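Local coordinates for protein putative (Helicobacter pylori, PDB 4O8S) that belongs to the nucleotidyltransferase superfamily, in the AbiEii toxin family, and is probably a nucleotidyl-transferring enzyme, at residues Asn55-Val60 with Gly83-Arg88. Residues are numbered along the deposited sequence; the frame is centred on the assembly and turned at random.
Sequences NLLGRV and GRYMVR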
loop_
_atom_site.group_PDB
_atom_site.type_symbol
_atom_site.label_atom_id
_atom_site.label_comp_id
_atom_site.label_asym_id
_atom_site.label_seq_id
_atom_site.Cartn_x
_atom_site.Cartn_y
_atom_site.Cartn_z
ATOM N N ASN A 55 22.525 -1.905 -4.460
ATOM C CA ASN A 55 23.185 -2.321 -3.226
ATOM C C ASN A 55 22.236 -2.120 -2.045
ATOM O O ASN A 55 22.426 -1.222 -1.219
ATOM C CB ASN A 55 24.518 -1.573 -3.017
ATOM C CG ASN A 55 25.354 -2.142 -1.852
ATOM O OD1 ASN A 55 24.967 -3.122 -1.194
ATOM N ND2 ASN A 55 26.513 -1.527 -1.606
ATOM N N LEU A 56 21.224 -2.980 -1.973
ATOM C CA LEU A 56 20.186 -2.887 -0.961
ATOM C C LEU A 56 20.765 -2.931 0.446
ATOM O O LEU A 56 20.458 -2.075 1.281
ATOM C CB LEU A 56 19.171 -4.021 -1.157
ATOM C CG LEU A 56 17.883 -3.945 -0.336
ATOM C CD1 LEU A 56 18.037 -4.601 1.025
ATOM C CD2 LEU A 56 17.411 -2.483 -0.196
ATOM N N LEU A 57 21.585 -3.946 0.707
ATOM C CA LEU A 57 22.236 -4.097 2.002
ATOM C C LEU A 57 23.005 -2.836 2.420
ATOM O O LEU A 57 22.937 -2.409 3.581
ATOM C CB LEU A 57 23.175 -5.307 1.982
ATOM C CG LEU A 57 22.511 -6.681 1.911
ATOM C CD1 LEU A 57 23.557 -7.782 2.072
ATOM C CD2 LEU A 57 21.460 -6.785 2.979
ATOM N N GLY A 58 23.717 -2.237 1.467
ATOM C CA GLY A 58 24.506 -1.050 1.750
ATOM C C GLY A 58 23.658 0.175 2.046
ATOM O O GLY A 58 23.904 0.895 3.019
ATOM N N ARG A 59 22.662 0.422 1.203
ATOM C CA ARG A 59 21.775 1.563 1.409
ATOM C C ARG A 59 21.050 1.435 2.747
ATOM O O ARG A 59 20.927 2.408 3.503
ATOM C CB ARG A 59 20.765 1.681 0.263
ATOM C CG ARG A 59 21.378 1.641 -1.133
ATOM C CD ARG A 59 22.370 2.779 -1.351
ATOM N NE ARG A 59 21.693 4.067 -1.340
ATOM C CZ ARG A 59 21.657 4.914 -2.366
ATOM N NH1 ARG A 59 22.287 4.632 -3.506
ATOM N NH2 ARG A 59 20.994 6.060 -2.242
ATOM N N VAL A 60 20.582 0.229 3.057
ATOM C CA VAL A 60 19.872 0.034 4.310
ATOM C C VAL A 60 20.764 0.343 5.510
ATOM O O VAL A 60 20.340 1.055 6.431
ATOM C CB VAL A 60 19.262 -1.378 4.434
ATOM C CG1 VAL A 60 18.759 -1.614 5.852
ATOM C CG2 VAL A 60 18.134 -1.542 3.437
ATOM N N GLY A 83 13.274 -9.853 -4.382
ATOM C CA GLY A 83 14.155 -9.607 -3.252
ATOM C C GLY A 83 13.318 -9.636 -1.984
ATOM O O GLY A 83 12.235 -9.040 -1.936
ATOM N N ARG A 84 13.783 -10.355 -0.969
ATOM C CA ARG A 84 13.054 -10.451 0.283
ATOM C C ARG A 84 14.016 -10.460 1.447
ATOM O O ARG A 84 14.853 -11.373 1.585
ATOM C CB ARG A 84 12.149 -11.684 0.299
ATOM C CG ARG A 84 11.323 -11.830 1.564
ATOM C CD ARG A 84 10.212 -12.872 1.376
ATOM N NE ARG A 84 9.346 -12.563 0.237
ATOM C CZ ARG A 84 9.130 -13.379 -0.791
ATOM N NH1 ARG A 84 9.719 -14.566 -0.824
ATOM N NH2 ARG A 84 8.319 -13.012 -1.786
ATOM N N TYR A 85 13.904 -9.431 2.287
ATOM C CA TYR A 85 14.843 -9.241 3.372
ATOM C C TYR A 85 14.116 -9.049 4.697
ATOM O O TYR A 85 13.019 -8.474 4.736
ATOM C CB TYR A 85 15.721 -8.017 3.105
ATOM C CG TYR A 85 16.413 -7.992 1.764
ATOM C CD1 TYR A 85 15.717 -7.644 0.607
ATOM C CD2 TYR A 85 17.775 -8.274 1.653
ATOM C CE1 TYR A 85 16.342 -7.606 -0.626
ATOM C CE2 TYR A 85 18.415 -8.231 0.406
ATOM C CZ TYR A 85 17.685 -7.902 -0.721
ATOM O OH TYR A 85 18.287 -7.850 -1.963
HETATM N N MSE A 86 14.724 -9.544 5.774
HETATM C CA MSE A 86 14.231 -9.314 7.127
HETATM C C MSE A 86 15.240 -8.430 7.841
HETATM O O MSE A 86 16.347 -8.865 8.176
HETATM C CB MSE A 86 14.040 -10.638 7.856
HETATM C CG MSE A 86 13.176 -11.607 7.052
HETATM SE SE MSE A 86 11.373 -10.834 6.876
HETATM C CE MSE A 86 10.734 -11.586 5.172
ATOM N N VAL A 87 14.879 -7.162 8.019
ATOM C CA VAL A 87 15.748 -6.226 8.712
ATOM C C VAL A 87 15.465 -6.285 10.197
ATOM O O VAL A 87 14.377 -5.921 10.638
ATOM C CB VAL A 87 15.547 -4.792 8.212
ATOM C CG1 VAL A 87 16.370 -3.831 9.043
ATOM C CG2 VAL A 87 15.935 -4.701 6.737
ATOM N N ARG A 88 16.436 -6.757 10.972
ATOM C CA ARG A 88 16.228 -6.920 12.407
ATOM C C ARG A 88 16.960 -5.834 13.184
ATOM O O ARG A 88 18.134 -5.537 12.929
ATOM C CB ARG A 88 16.639 -8.325 12.859
ATOM C CG ARG A 88 16.107 -9.406 11.925
ATOM C CD ARG A 88 16.229 -10.792 12.515
ATOM N NE ARG A 88 15.998 -11.829 11.509
ATOM C CZ ARG A 88 14.794 -12.277 11.150
ATOM N NH1 ARG A 88 13.693 -11.774 11.706
ATOM N NH2 ARG A 88 14.688 -13.230 10.228
#
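Tyr-85 and Leu-56 make the main contact between helix 56-60 and strand 83-88, and they illustrate how an aromatic ring on a strand can serve as the seat for a helix laid over a sheet. Along the strand, alternate residues face the helix. Gly-83 opens the series without a side chain, close to the Tyr-85 ring. Arg-84 turns to the far side, where its NE forms a salt bridge with Glu-103. Next comes Tyr-85, whose CG stands anti to the carbonyl carbon and whose ring extends toward the start of the helix. Leu-56 comes in from the opposite direction, its CG anti to the backbone N (chi1 -170°), and sets CD1 almost exactly over the middle of one ring face. This CH-pi contact puts CD1 3.5 Å from the ring centroid and only 3° off the normal, with all six ring carbons at nearly equal distance from the methyl. Leu-57 crosses the tyrosine at about a right angle and approaches obliquely, its CD2 4.2 Å from Tyr-85 CD2. Beyond Met-86, a selenomethionine facing away from the helix, Val-87 supplies the second apolar step: its CG2 meets Val-60 CG1 at 4.3 Å, one helical turn after Leu-56. At the N-cap, Asn-55 OD1 accepts from Gly-58 N (3.1 Å), the donor lying well above the carbonyl plane. Helix and strand run roughly parallel, their axes 11.5 Å apart at an angle of 32°. A helix packed on one face of a mixed sheet is consistent with the alpha/beta nucleotidyltransferase domain of the AbiEii family. Strand 82-91 lies between antiparallel neighbours 68-75 and 98-106, and the helix also packs on both, Leu-57 and Val-60 touching Ile-73 of the former and Leu-56 touching Ile-104 of the latter.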